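Phosphoribosylformylglycinamidine cyclo-ligase (Thermus thermophilus HB8, PDB 5AVM) probably catalyses the ATP-dependent ring closure of formylglycinamidine ribonucleotide to 5-aminoimidazole ribonucleotide, a step of de novo purine biosynthesis. Local coordinates at residues Gly64-Leu69 with Ala216-His221; Ala179-Gly184 with Pro220-Leu225; Gly184-Gly189 with Val293-Leu298; Lys195-Gln200 with Pro277-Leu282. One frame throughout, in Å; residues are numbered along the deposited sequence.

Interaction 1 of 4, residues Gly64-Leu69 with Ala216-His221; sequences GTKTLL and ALLRPH. With SO4 (sulfate ion), chain L.
At the junction between the N-terminal and C-terminal halves of the AIR synthase fold, K66 of helix 66-72 reaches across to L217-R219, by the C-terminal end of helix 213-218. Its CG stands anti to the backbone N (chi1 -180°) and every later torsion is extended, which gives the chain the full span needed to cross the interface. CE passes 3.3 Å from L217 O, and NZ donates to R219 O at 3.1 Å, coming down on that carbonyl from 50° above its plane. The ammonium has stronger company elsewhere: it pairs with D82 in a salt bridge and bonds to H186 O and Y190 OH, which would offset the charge of this buried lysine. One turn on, L69 supplies the apolar half of the contact. Its CD2 lies 3.7 Å from L217 CD2, the two side chains crossing at about a right angle, and 4.2 Å from L218 CD2. At the sulfate, T65 N makes only a weak bond of 3.4 Å to O2 of an ion that is also held by G189 N and Y190 N. Around this contact, helix 190-196 packs against both segments, Y190 on L69 and I193 on L217; helix 79-92 covers P220 and H221, strand 150-161 lies against T67, and M141 of the second subunit packs on T65.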
loop_
_atom_site.group_PDB
_atom_site.type_symbol
_atom_site.label_atom_id
_atom_site.label_comp_id
_atom_site.label_asym_id
_atom_site.label_seq_id
_atom_site.Cartn_x
_atom_site.Cartn_y
_atom_site.Cartn_z
ATOM N N GLY B 64 -0.584 10.154 6.643
ATOM C CA GLY B 64 -1.142 10.301 7.976
ATOM C C GLY B 64 -2.125 11.455 8.062
ATOM O O GLY B 64 -2.490 12.029 7.047
ATOM N N THR B 65 -2.545 11.795 9.274
ATOM C CA THR B 65 -3.492 12.878 9.483
ATOM C C THR B 65 -2.957 14.223 8.992
ATOM O O THR B 65 -3.722 15.175 8.808
ATOM C CB THR B 65 -3.894 12.955 10.971
ATOM O OG1 THR B 65 -4.702 11.814 11.294
ATOM C CG2 THR B 65 -4.675 14.223 11.269
ATOM N N LYS B 66 -1.647 14.308 8.768
ATOM C CA LYS B 66 -1.064 15.550 8.265
ATOM C C LYS B 66 -1.852 15.967 7.036
ATOM O O LYS B 66 -1.960 17.151 6.731
ATOM C CB LYS B 66 0.400 15.354 7.864
ATOM C CG LYS B 66 1.070 16.619 7.340
ATOM C CD LYS B 66 2.581 16.440 7.267
ATOM C CE LYS B 66 3.299 17.757 6.992
ATOM N NZ LYS B 66 4.779 17.601 7.166
ATOM N N THR B 67 -2.399 14.971 6.340
ATOM C CA THR B 67 -3.180 15.178 5.128
ATOM C C THR B 67 -4.373 16.092 5.364
ATOM O O THR B 67 -4.674 16.955 4.541
ATOM C CB THR B 67 -3.685 13.840 4.560
ATOM O OG1 THR B 67 -2.567 12.998 4.248
ATOM C CG2 THR B 67 -4.491 14.074 3.300
ATOM N N LEU B 68 -5.057 15.907 6.487
ATOM C CA LEU B 68 -6.212 16.740 6.798
ATOM C C LEU B 68 -5.752 18.176 7.048
ATOM O O LEU B 68 -6.409 19.128 6.621
ATOM C CB LEU B 68 -6.943 16.173 8.013
ATOM C CG LEU B 68 -7.431 14.748 7.748
ATOM C CD1 LEU B 68 -8.053 14.156 8.998
ATOM C CD2 LEU B 68 -8.428 14.770 6.599
ATOM N N LEU B 69 -4.611 18.331 7.718
ATOM C CA LEU B 69 -4.072 19.657 7.991
ATOM C C LEU B 69 -3.772 20.394 6.683
ATOM O O LEU B 69 -4.044 21.593 6.555
ATOM C CB LEU B 69 -2.786 19.555 8.817
ATOM C CG LEU B 69 -2.096 20.883 9.162
ATOM C CD1 LEU B 69 -3.012 21.733 10.042
ATOM C CD2 LEU B 69 -0.783 20.608 9.875
ATOM N N ALA B 216 5.530 26.233 8.839
ATOM C CA ALA B 216 6.298 25.402 9.751
ATOM C C ALA B 216 5.729 24.006 9.968
ATOM O O ALA B 216 6.478 23.069 10.246
ATOM C CB ALA B 216 6.443 26.113 11.086
ATOM N N LEU B 217 4.412 23.866 9.834
ATOM C CA LEU B 217 3.743 22.582 10.048
ATOM C C LEU B 217 3.601 21.735 8.789
ATOM O O LEU B 217 3.436 20.514 8.873
ATOM C CB LEU B 217 2.360 22.817 10.655
ATOM C CG LEU B 217 2.073 22.299 12.065
ATOM C CD1 LEU B 217 3.141 22.754 13.032
ATOM C CD2 LEU B 217 0.706 22.811 12.498
ATOM N N LEU B 218 3.661 22.385 7.630
ATOM C CA LEU B 218 3.536 21.692 6.351
ATOM C C LEU B 218 4.870 21.441 5.644
ATOM O O LEU B 218 4.901 20.840 4.568
ATOM C CB LEU B 218 2.579 22.453 5.423
ATOM C CG LEU B 218 1.106 22.406 5.853
ATOM C CD1 LEU B 218 0.245 23.134 4.836
ATOM C CD2 LEU B 218 0.658 20.959 5.982
ATOM N N ARG B 219 5.967 21.898 6.245
ATOM C CA ARG B 219 7.288 21.668 5.670
ATOM C C ARG B 219 7.406 20.154 5.504
ATOM O O ARG B 219 7.256 19.394 6.470
ATOM C CB ARG B 219 8.387 22.187 6.601
ATOM C CG ARG B 219 9.798 21.924 6.102
ATOM C CD ARG B 219 10.753 22.986 6.616
ATOM N NE ARG B 219 10.493 24.296 6.006
ATOM C CZ ARG B 219 10.371 25.432 6.691
ATOM N NH1 ARG B 219 10.484 25.427 8.016
ATOM N NH2 ARG B 219 10.138 26.571 6.052
ATOM N N PRO B 220 7.668 19.696 4.273
ATOM C CA PRO B 220 7.794 18.268 3.978
ATOM C C PRO B 220 8.727 17.439 4.864
ATOM O O PRO B 220 9.700 17.944 5.427
ATOM C CB PRO B 220 8.239 18.261 2.515
ATOM C CG PRO B 220 7.597 19.505 1.964
ATOM C CD PRO B 220 7.866 20.506 3.056
ATOM N N HIS B 221 8.400 16.155 4.980
ATOM C CA HIS B 221 9.200 15.194 5.730
ATOM C C HIS B 221 10.569 15.225 5.031
ATOM O O HIS B 221 10.639 15.171 3.806
ATOM C CB HIS B 221 8.559 13.809 5.598
ATOM C CG HIS B 221 9.153 12.765 6.493
ATOM N ND1 HIS B 221 8.436 12.160 7.504
ATOM C CD2 HIS B 221 10.388 12.214 6.527
ATOM C CE1 HIS B 221 9.206 11.283 8.123
ATOM N NE2 HIS B 221 10.394 11.296 7.548
HETATM S S SO4 L . -0.707 10.998 12.656
HETATM O O1 SO4 L . -1.969 11.604 13.105
HETATM O O2 SO4 L . -0.990 9.905 11.694
HETATM O O3 SO4 L . 0.127 12.022 12.002
HETATM O O4 SO4 L . 0.017 10.461 13.825
#

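Interaction 2 of 4, residues Ala179-Gly184 with Pro220-Leu225; sequences ALPSSG and PHRAYL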
loop_
_atom_site.group_PDB
_atom_site.type_symbol
_atom_site.label_atom_id
_atom_site.label_comp_id
_atom_site.label_asym_id
_atom_site.label_seq_id
_atom_site.Cartn_x
_atom_site.Cartn_y
_atom_site.Cartn_z
ATOM N N ALA B 179 22.339 11.891 15.329
ATOM C CA ALA B 179 21.029 12.250 14.833
ATOM C C ALA B 179 21.133 13.203 13.666
ATOM O O ALA B 179 21.980 14.088 13.650
ATOM C CB ALA B 179 20.207 12.882 15.942
ATOM N N LEU B 180 20.275 12.993 12.674
ATOM C CA LEU B 180 20.216 13.855 11.504
ATOM C C LEU B 180 18.969 14.687 11.788
ATOM O O LEU B 180 17.915 14.142 12.139
ATOM C CB LEU B 180 20.053 13.029 10.230
ATOM C CG LEU B 180 21.179 12.027 9.975
ATOM C CD1 LEU B 180 20.981 11.396 8.612
ATOM C CD2 LEU B 180 22.533 12.735 10.059
ATOM N N PRO B 181 19.074 16.019 11.647
ATOM C CA PRO B 181 17.990 16.976 11.896
ATOM C C PRO B 181 16.699 16.847 11.101
ATOM O O PRO B 181 16.712 16.774 9.875
ATOM C CB PRO B 181 18.675 18.322 11.677
ATOM C CG PRO B 181 19.655 18.014 10.587
ATOM C CD PRO B 181 20.244 16.703 11.058
ATOM N N SER B 182 15.583 16.839 11.823
ATOM C CA SER B 182 14.269 16.755 11.208
ATOM C C SER B 182 13.915 18.158 10.728
ATOM O O SER B 182 14.503 19.137 11.195
ATOM C CB SER B 182 13.225 16.264 12.217
ATOM O OG SER B 182 12.909 17.260 13.170
ATOM N N SER B 183 12.961 18.253 9.803
ATOM C CA SER B 183 12.546 19.533 9.235
ATOM C C SER B 183 11.300 20.079 9.908
ATOM O O SER B 183 10.714 21.066 9.460
ATOM C CB SER B 183 12.246 19.367 7.754
ATOM O OG SER B 183 11.045 18.633 7.600
ATOM N N GLY B 184 10.888 19.431 10.986
ATOM C CA GLY B 184 9.693 19.859 11.678
ATOM C C GLY B 184 8.975 18.620 12.147
ATOM O O GLY B 184 9.624 17.610 12.418
ATOM N N PRO B 220 7.668 19.696 4.273
ATOM C CA PRO B 220 7.794 18.268 3.978
ATOM C C PRO B 220 8.727 17.439 4.864
ATOM O O PRO B 220 9.700 17.944 5.427
ATOM C CB PRO B 220 8.239 18.261 2.515
ATOM C CG PRO B 220 7.597 19.505 1.964
ATOM C CD PRO B 220 7.866 20.506 3.056
ATOM N N HIS B 221 8.400 16.155 4.980
ATOM C CA HIS B 221 9.200 15.194 5.730
ATOM C C HIS B 221 10.569 15.225 5.031
ATOM O O HIS B 221 10.639 15.171 3.806
ATOM C CB HIS B 221 8.559 13.809 5.598
ATOM C CG HIS B 221 9.153 12.765 6.493
ATOM N ND1 HIS B 221 8.436 12.160 7.504
ATOM C CD2 HIS B 221 10.388 12.214 6.527
ATOM C CE1 HIS B 221 9.206 11.283 8.123
ATOM N NE2 HIS B 221 10.394 11.296 7.548
ATOM N N ARG B 222 11.649 15.324 5.799
ATOM C CA ARG B 222 12.988 15.387 5.219
ATOM C C ARG B 222 13.609 14.025 4.883
ATOM O O ARG B 222 13.605 13.108 5.709
ATOM C CB ARG B 222 13.911 16.152 6.168
ATOM C CG ARG B 222 15.318 16.376 5.659
ATOM C CD ARG B 222 16.026 17.411 6.517
ATOM N NE ARG B 222 15.409 18.727 6.358
ATOM C CZ ARG B 222 15.644 19.782 7.141
ATOM N NH1 ARG B 222 16.489 19.690 8.159
ATOM N NH2 ARG B 222 15.034 20.937 6.902
ATOM N N ALA B 223 14.147 13.907 3.670
ATOM C CA ALA B 223 14.800 12.681 3.217
ATOM C C ALA B 223 16.293 12.751 3.504
ATOM O O ALA B 223 16.911 13.800 3.337
ATOM C CB ALA B 223 14.581 12.486 1.726
ATOM N N TYR B 224 16.872 11.628 3.921
ATOM C CA TYR B 224 18.299 11.570 4.227
ATOM C C TYR B 224 19.091 10.714 3.247
ATOM O O TYR B 224 20.154 10.191 3.588
ATOM C CB TYR B 224 18.496 11.051 5.651
ATOM C CG TYR B 224 17.817 11.938 6.665
ATOM C CD1 TYR B 224 18.271 13.237 6.897
ATOM C CD2 TYR B 224 16.668 11.516 7.321
ATOM C CE1 TYR B 224 17.590 14.093 7.750
ATOM C CE2 TYR B 224 15.981 12.358 8.175
ATOM C CZ TYR B 224 16.444 13.645 8.384
ATOM O OH TYR B 224 15.744 14.477 9.222
ATOM N N LEU B 225 18.579 10.585 2.025
ATOM C CA LEU B 225 19.253 9.783 1.011
ATOM C C LEU B 225 20.613 10.402 0.660
ATOM O O LEU B 225 21.636 9.708 0.624
ATOM C CB LEU B 225 18.364 9.654 -0.244
ATOM C CG LEU B 225 18.820 8.727 -1.389
ATOM C CD1 LEU B 225 19.188 7.353 -0.848
ATOM C CD2 LEU B 225 17.713 8.618 -2.433
#
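Y224 reaches L180 and P181 at the end of strand 176-181 from the loop before helix 225-233. Its CB and CG meet L180 CD1, the CG at 3.8 Å. Farther along the ring, L180 CB sits over one face, offset toward the rim, in a CH-pi contact 4.0 Å from the centroid. At the tip, OH donates to P181 O at 2.6 Å, approaching from 58° out of the carbonyl plane. The same P181 O takes a weak second bond from R222 NH1 at 3.4 Å. R222 is bent at chi3 (-67°), and this turns its guanidinium so that one face rests on S183, with S183 CB 3.0 Å above the plane. Beyond it, S183 OG donates to P220 O at 2.6 Å. Y224 occupies the N-cap position of helix 225-233, its backbone N bonded to N89 OD1. The two segments run in nearly opposite directions, yet hydroxyl and guanidinium groups make all the polar bonds between them. The chemistry implies a join in which side chains satisfy main-chain carbonyls, P181 O and P220 O, without extending the sheet.

Interaction 3 of 4, residues Gly184-Gly189 with Val293-Leu298; sequences GPHTNG and VFNMGL. With SO4 (sulfate ion), chain L.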
loop_
_atom_site.group_PDB
_atom_site.type_symbol
_atom_site.label_atom_id
_atom_site.label_comp_id
_atom_site.label_asym_id
_atom_site.label_seq_id
_atom_site.Cartn_x
_atom_site.Cartn_y
_atom_site.Cartn_z
ATOM N N GLY B 184 10.888 19.431 10.986
ATOM C CA GLY B 184 9.693 19.859 11.678
ATOM C C GLY B 184 8.975 18.620 12.147
ATOM O O GLY B 184 9.624 17.610 12.418
ATOM N N PRO B 185 7.640 18.648 12.237
ATOM C CA PRO B 185 6.926 17.453 12.699
ATOM C C PRO B 185 7.029 16.265 11.742
ATOM O O PRO B 185 6.760 15.125 12.122
ATOM C CB PRO B 185 5.488 17.953 12.860
ATOM C CG PRO B 185 5.658 19.450 13.093
ATOM C CD PRO B 185 6.722 19.790 12.089
ATOM N N HIS B 186 7.440 16.528 10.508
ATOM C CA HIS B 186 7.544 15.472 9.510
ATOM C C HIS B 186 6.162 14.899 9.240
ATOM O O HIS B 186 5.267 15.636 8.824
ATOM C CB HIS B 186 8.512 14.383 9.975
ATOM C CG HIS B 186 9.945 14.682 9.652
ATOM N ND1 HIS B 186 10.964 13.787 9.882
ATOM C CD2 HIS B 186 10.517 15.760 9.065
ATOM C CE1 HIS B 186 12.102 14.296 9.445
ATOM N NE2 HIS B 186 11.858 15.492 8.943
ATOM N N THR B 187 5.962 13.609 9.485
ATOM C CA THR B 187 4.657 13.019 9.212
ATOM C C THR B 187 4.052 12.147 10.305
ATOM O O THR B 187 3.412 11.131 10.025
ATOM C CB THR B 187 4.667 12.213 7.880
ATOM O OG1 THR B 187 5.862 11.431 7.795
ATOM C CG2 THR B 187 4.596 13.147 6.690
ATOM N N ASN B 188 4.241 12.545 11.553
ATOM C CA ASN B 188 3.661 11.809 12.662
ATOM C C ASN B 188 3.271 12.793 13.758
ATOM O O ASN B 188 3.977 13.773 13.993
ATOM C CB ASN B 188 4.646 10.764 13.199
ATOM C CG ASN B 188 4.650 9.479 12.375
ATOM O OD1 ASN B 188 3.731 8.662 12.468
ATOM N ND2 ASN B 188 5.683 9.302 11.560
ATOM N N GLY B 189 2.133 12.537 14.403
ATOM C CA GLY B 189 1.663 13.391 15.480
ATOM C C GLY B 189 0.803 14.556 15.035
ATOM O O GLY B 189 0.527 15.467 15.814
ATOM N N VAL B 293 5.169 11.551 21.057
ATOM C CA VAL B 293 4.386 11.868 19.869
ATOM C C VAL B 293 5.216 12.493 18.739
ATOM O O VAL B 293 5.023 12.156 17.566
ATOM C CB VAL B 293 3.208 12.842 20.230
ATOM C CG1 VAL B 293 2.459 13.265 18.977
ATOM C CG2 VAL B 293 2.256 12.177 21.207
ATOM N N PHE B 294 6.139 13.389 19.091
ATOM C CA PHE B 294 6.956 14.086 18.099
ATOM C C PHE B 294 8.415 13.656 18.048
ATOM O O PHE B 294 8.946 13.101 19.010
ATOM C CB PHE B 294 6.885 15.588 18.350
ATOM C CG PHE B 294 5.492 16.127 18.373
ATOM C CD1 PHE B 294 4.687 16.059 17.242
ATOM C CD2 PHE B 294 4.973 16.700 19.530
ATOM C CE1 PHE B 294 3.378 16.557 17.264
ATOM C CE2 PHE B 294 3.661 17.201 19.557
ATOM C CZ PHE B 294 2.868 17.127 18.423
ATOM N N ASN B 295 9.065 13.935 16.922
ATOM C CA ASN B 295 10.463 13.561 16.753
ATOM C C ASN B 295 11.425 14.492 17.490
ATOM O O ASN B 295 12.624 14.206 17.589
ATOM C CB ASN B 295 10.828 13.493 15.267
ATOM C CG ASN B 295 10.678 14.825 14.554
ATOM O OD1 ASN B 295 11.255 15.834 14.959
ATOM N ND2 ASN B 295 9.910 14.828 13.473
ATOM N N MET B 296 10.899 15.601 18.004
ATOM C CA MET B 296 11.696 16.572 18.758
ATOM C C MET B 296 12.968 17.012 18.046
ATOM O O MET B 296 13.937 17.398 18.689
ATOM C CB MET B 296 12.052 15.983 20.123
ATOM C CG MET B 296 10.841 15.562 20.945
ATOM S SD MET B 296 9.838 16.952 21.481
ATOM C CE MET B 296 8.986 17.354 20.047
ATOM N N GLY B 297 12.962 16.963 16.719
ATOM C CA GLY B 297 14.133 17.360 15.960
ATOM C C GLY B 297 15.019 16.192 15.557
ATOM O O GLY B 297 16.007 16.369 14.842
ATOM N N LEU B 298 14.675 14.997 16.028
ATOM C CA LEU B 298 15.433 13.790 15.708
ATOM C C LEU B 298 14.804 13.134 14.481
ATOM O O LEU B 298 13.887 12.330 14.610
ATOM C CB LEU B 298 15.397 12.827 16.897
ATOM C CG LEU B 298 15.962 13.390 18.207
ATOM C CD1 LEU B 298 15.613 12.493 19.355
ATOM C CD2 LEU B 298 17.467 13.547 18.086
HETATM S S SO4 L . -0.707 10.998 12.656
HETATM O O1 SO4 L . -1.969 11.604 13.105
HETATM O O2 SO4 L . -0.990 9.905 11.694
HETATM O O3 SO4 L . 0.127 12.022 12.002
HETATM O O4 SO4 L . 0.017 10.461 13.825
HETATM O O HOH W 1 7.118 14.480 14.880
#
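N295 faces G184 with its CG held between its own backbone N and carbonyl carbon (chi1 62°), and the rotation about chi2 turns OD1 to G297 N and ND2 to G184 O. OD1 accepts from G297 N at 2.7 Å, forming an Asx turn within the type I' beta turn N295-L298 that leads from helix 287-293 into strand 298-304. ND2 donates to G184 O at 3.0 Å; the bond is nearly straight (164°) and lies in the carbonyl plane as well as close to the amide plane. With OD1 also receiving S182 OG, the amide is gripped at both ends and its rotation is fixed. The H186 side chain lies across that of N295, H186 CG 3.8 Å from N295 ND2, the flat groups inclined by 62°. A water bridges P185 O and N295 N, 2.9 Å from each, and lies in plane at the edge of the F294 ring. Toward helix 190-196, G189 takes the N-cap position and gives its N to sulfate O4 at 3.0 Å. V293 CG1, centred over one face of its neighbour F294, approaches G189 CA to 3.6 Å, and F294 CE1 lies 3.4 Å from G189 O.

Interaction 4 of 4, residues Lys195-Gln200 with Pro277-Leu282; sequences KVVAGQ and PYLQRL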
loop_
_atom_site.group_PDB
_atom_site.type_symbol
_atom_site.label_atom_id
_atom_site.label_comp_id
_atom_site.label_asym_id
_atom_site.label_seq_id
_atom_site.Cartn_x
_atom_site.Cartn_y
_atom_site.Cartn_z
ATOM N N LYS B 195 -5.357 19.380 16.793
ATOM C CA LYS B 195 -6.141 19.717 17.975
ATOM C C LYS B 195 -5.565 20.964 18.637
ATOM O O LYS B 195 -6.298 21.887 18.996
ATOM C CB LYS B 195 -6.116 18.574 18.988
ATOM C CG LYS B 195 -6.448 19.022 20.412
ATOM C CD LYS B 195 -6.358 17.879 21.415
ATOM C CE LYS B 195 -6.404 18.396 22.849
ATOM N NZ LYS B 195 -5.201 19.217 23.196
ATOM N N VAL B 196 -4.245 20.979 18.804
ATOM C CA VAL B 196 -3.560 22.102 19.429
ATOM C C VAL B 196 -3.709 23.420 18.653
ATOM O O VAL B 196 -3.929 24.473 19.255
ATOM C CB VAL B 196 -2.056 21.777 19.633
ATOM C CG1 VAL B 196 -1.285 23.030 19.986
ATOM C CG2 VAL B 196 -1.900 20.757 20.741
ATOM N N VAL B 197 -3.595 23.364 17.327
ATOM C CA VAL B 197 -3.720 24.568 16.507
ATOM C C VAL B 197 -5.155 24.839 16.049
ATOM O O VAL B 197 -5.415 25.821 15.355
ATOM C CB VAL B 197 -2.816 24.498 15.247
ATOM C CG1 VAL B 197 -1.374 24.296 15.661
ATOM C CG2 VAL B 197 -3.279 23.385 14.326
ATOM N N ALA B 198 -6.081 23.969 16.441
ATOM C CA ALA B 198 -7.485 24.108 16.062
ATOM C C ALA B 198 -8.044 25.481 16.411
ATOM O O ALA B 198 -8.312 25.773 17.582
ATOM C CB ALA B 198 -8.309 23.034 16.744
ATOM N N GLY B 199 -8.222 26.320 15.392
ATOM C CA GLY B 199 -8.764 27.648 15.621
ATOM C C GLY B 199 -7.779 28.799 15.495
ATOM O O GLY B 199 -8.158 29.955 15.686
ATOM N N GLN B 200 -6.521 28.496 15.185
ATOM C CA GLN B 200 -5.501 29.532 15.034
ATOM C C GLN B 200 -5.461 29.983 13.577
ATOM O O GLN B 200 -6.071 29.353 12.707
ATOM C CB GLN B 200 -4.122 28.991 15.430
ATOM C CG GLN B 200 -4.036 28.344 16.816
ATOM C CD GLN B 200 -4.079 29.349 17.964
ATOM O OE1 GLN B 200 -3.270 30.279 18.030
ATOM N NE2 GLN B 200 -5.023 29.154 18.883
ATOM N N PRO B 277 8.235 23.237 20.868
ATOM C CA PRO B 277 7.914 23.820 22.174
ATOM C C PRO B 277 6.749 24.796 22.084
ATOM O O PRO B 277 6.061 25.049 23.071
ATOM C CB PRO B 277 9.223 24.487 22.581
ATOM C CG PRO B 277 9.846 24.852 21.265
ATOM C CD PRO B 277 9.594 23.624 20.442
ATOM N N TYR B 278 6.536 25.335 20.887
ATOM C CA TYR B 278 5.443 26.264 20.638
ATOM C C TYR B 278 4.132 25.491 20.750
ATOM O O TYR B 278 3.222 25.887 21.473
ATOM C CB TYR B 278 5.568 26.868 19.241
ATOM C CG TYR B 278 4.434 27.799 18.911
ATOM C CD1 TYR B 278 4.245 28.976 19.633
ATOM C CD2 TYR B 278 3.510 27.476 17.919
ATOM C CE1 TYR B 278 3.158 29.804 19.381
ATOM C CE2 TYR B 278 2.419 28.298 17.659
ATOM C CZ TYR B 278 2.248 29.455 18.396
ATOM O OH TYR B 278 1.158 30.255 18.163
ATOM N N LEU B 279 4.038 24.382 20.024
ATOM C CA LEU B 279 2.847 23.547 20.066
ATOM C C LEU B 279 2.654 23.119 21.515
ATOM O O LEU B 279 1.573 23.247 22.082
ATOM C CB LEU B 279 3.046 22.313 19.181
ATOM C CG LEU B 279 3.279 22.586 17.695
ATOM C CD1 LEU B 279 3.678 21.305 16.986
ATOM C CD2 LEU B 279 2.019 23.183 17.096
ATOM N N GLN B 280 3.727 22.610 22.101
ATOM C CA GLN B 280 3.735 22.158 23.483
ATOM C C GLN B 280 3.093 23.197 24.403
ATOM O O GLN B 280 2.164 22.890 25.151
ATOM C CB GLN B 280 5.183 21.895 23.900
ATOM C CG GLN B 280 5.420 21.621 25.364
ATOM C CD GLN B 280 6.882 21.322 25.639
ATOM O OE1 GLN B 280 7.771 21.948 25.061
ATOM N NE2 GLN B 280 7.138 20.371 26.527
ATOM N N ARG B 281 3.586 24.431 24.336
ATOM C CA ARG B 281 3.070 25.520 25.160
ATOM C C ARG B 281 1.601 25.823 24.864
ATOM O O ARG B 281 0.792 25.954 25.785
ATOM C CB ARG B 281 3.897 26.787 24.933
ATOM C CG ARG B 281 4.783 27.212 26.098
ATOM C CD ARG B 281 5.458 28.540 25.776
ATOM N NE ARG B 281 4.471 29.539 25.379
ATOM C CZ ARG B 281 4.610 30.367 24.348
ATOM N NH1 ARG B 281 5.711 30.320 23.602
ATOM N NH2 ARG B 281 3.638 31.230 24.052
ATOM N N LEU B 282 1.269 25.941 23.578
ATOM C CA LEU B 282 -0.094 26.245 23.140
ATOM C C LEU B 282 -1.068 25.163 23.581
ATOM O O LEU B 282 -2.162 25.458 24.071
ATOM C CB LEU B 282 -0.141 26.385 21.618
ATOM C CG LEU B 282 -1.482 26.757 20.978
ATOM C CD1 LEU B 282 -1.861 28.177 21.352
ATOM C CD2 LEU B 282 -1.375 26.627 19.470
HETATM O O HOH W 2 -0.668 30.696 16.320
#
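L282 CD2 lies against the end of helix 190-196, 3.3 Å from V196 O and 3.6 Å from V196 CG1. Its CG is anti to the backbone N (chi1 -178°), which carries the branch across to the other segment. V196 CG1 also touches the main chain of the facing helix at L279 O, 3.6 Å away, and V197 CG1 meets L279 CD2 at 3.8 Å, these two side chains crossing obliquely. Q200 comes at L282 from the opposite direction: a bend at chi2 (-73°) folds its amide back, with Q200 CD 4.1 Å from L282 CD2. The amide oxygen is linked to Y278 through a water that donates to Q200 OE1 at 3.1 Å and bonds to Y278 OH at 2.6 Å, at the edge of the tyrosine ring. What brings Q200 round is a type II beta turn from V197 to Q200, closed by Q200 N bonding to V197 O, with G199 taking the positive phi of its third position. The turn follows the end of helix 190-196, which packs on helix 275-283 in the C-terminal half of the fold. Farther out, L213 of helix 213-218 touches V197, Q200 and Y278, and L217 adds to the cover of V197.

Interactions 1, 2 and 3 are probably hydrogen-bonded to one another. K66 NZ to H186 O (2.6 Å) joins interaction 1 to interaction 3; H221, shared by interactions 1 and 2, places ND1 2.7 Å from OG1 of T187, which lies in interaction 3; and S182 OG to N295 OD1 (2.8 Å) joins interaction 2 to interaction 3. G184 belongs to both of the latter. Interactions 1 and 3 also meet at one sulfate, probably from the crystallisation liquor, which binds G189 N and Y190 N from the C-terminal half and, weakly, T65 N from the N-terminal half, and may mark an anion pocket. Interaction 4, its centre about 21 Å from the chain centre, joins interaction 1 through apolar packing, L217 CD2 to V197 CG1 at 4.1 Å.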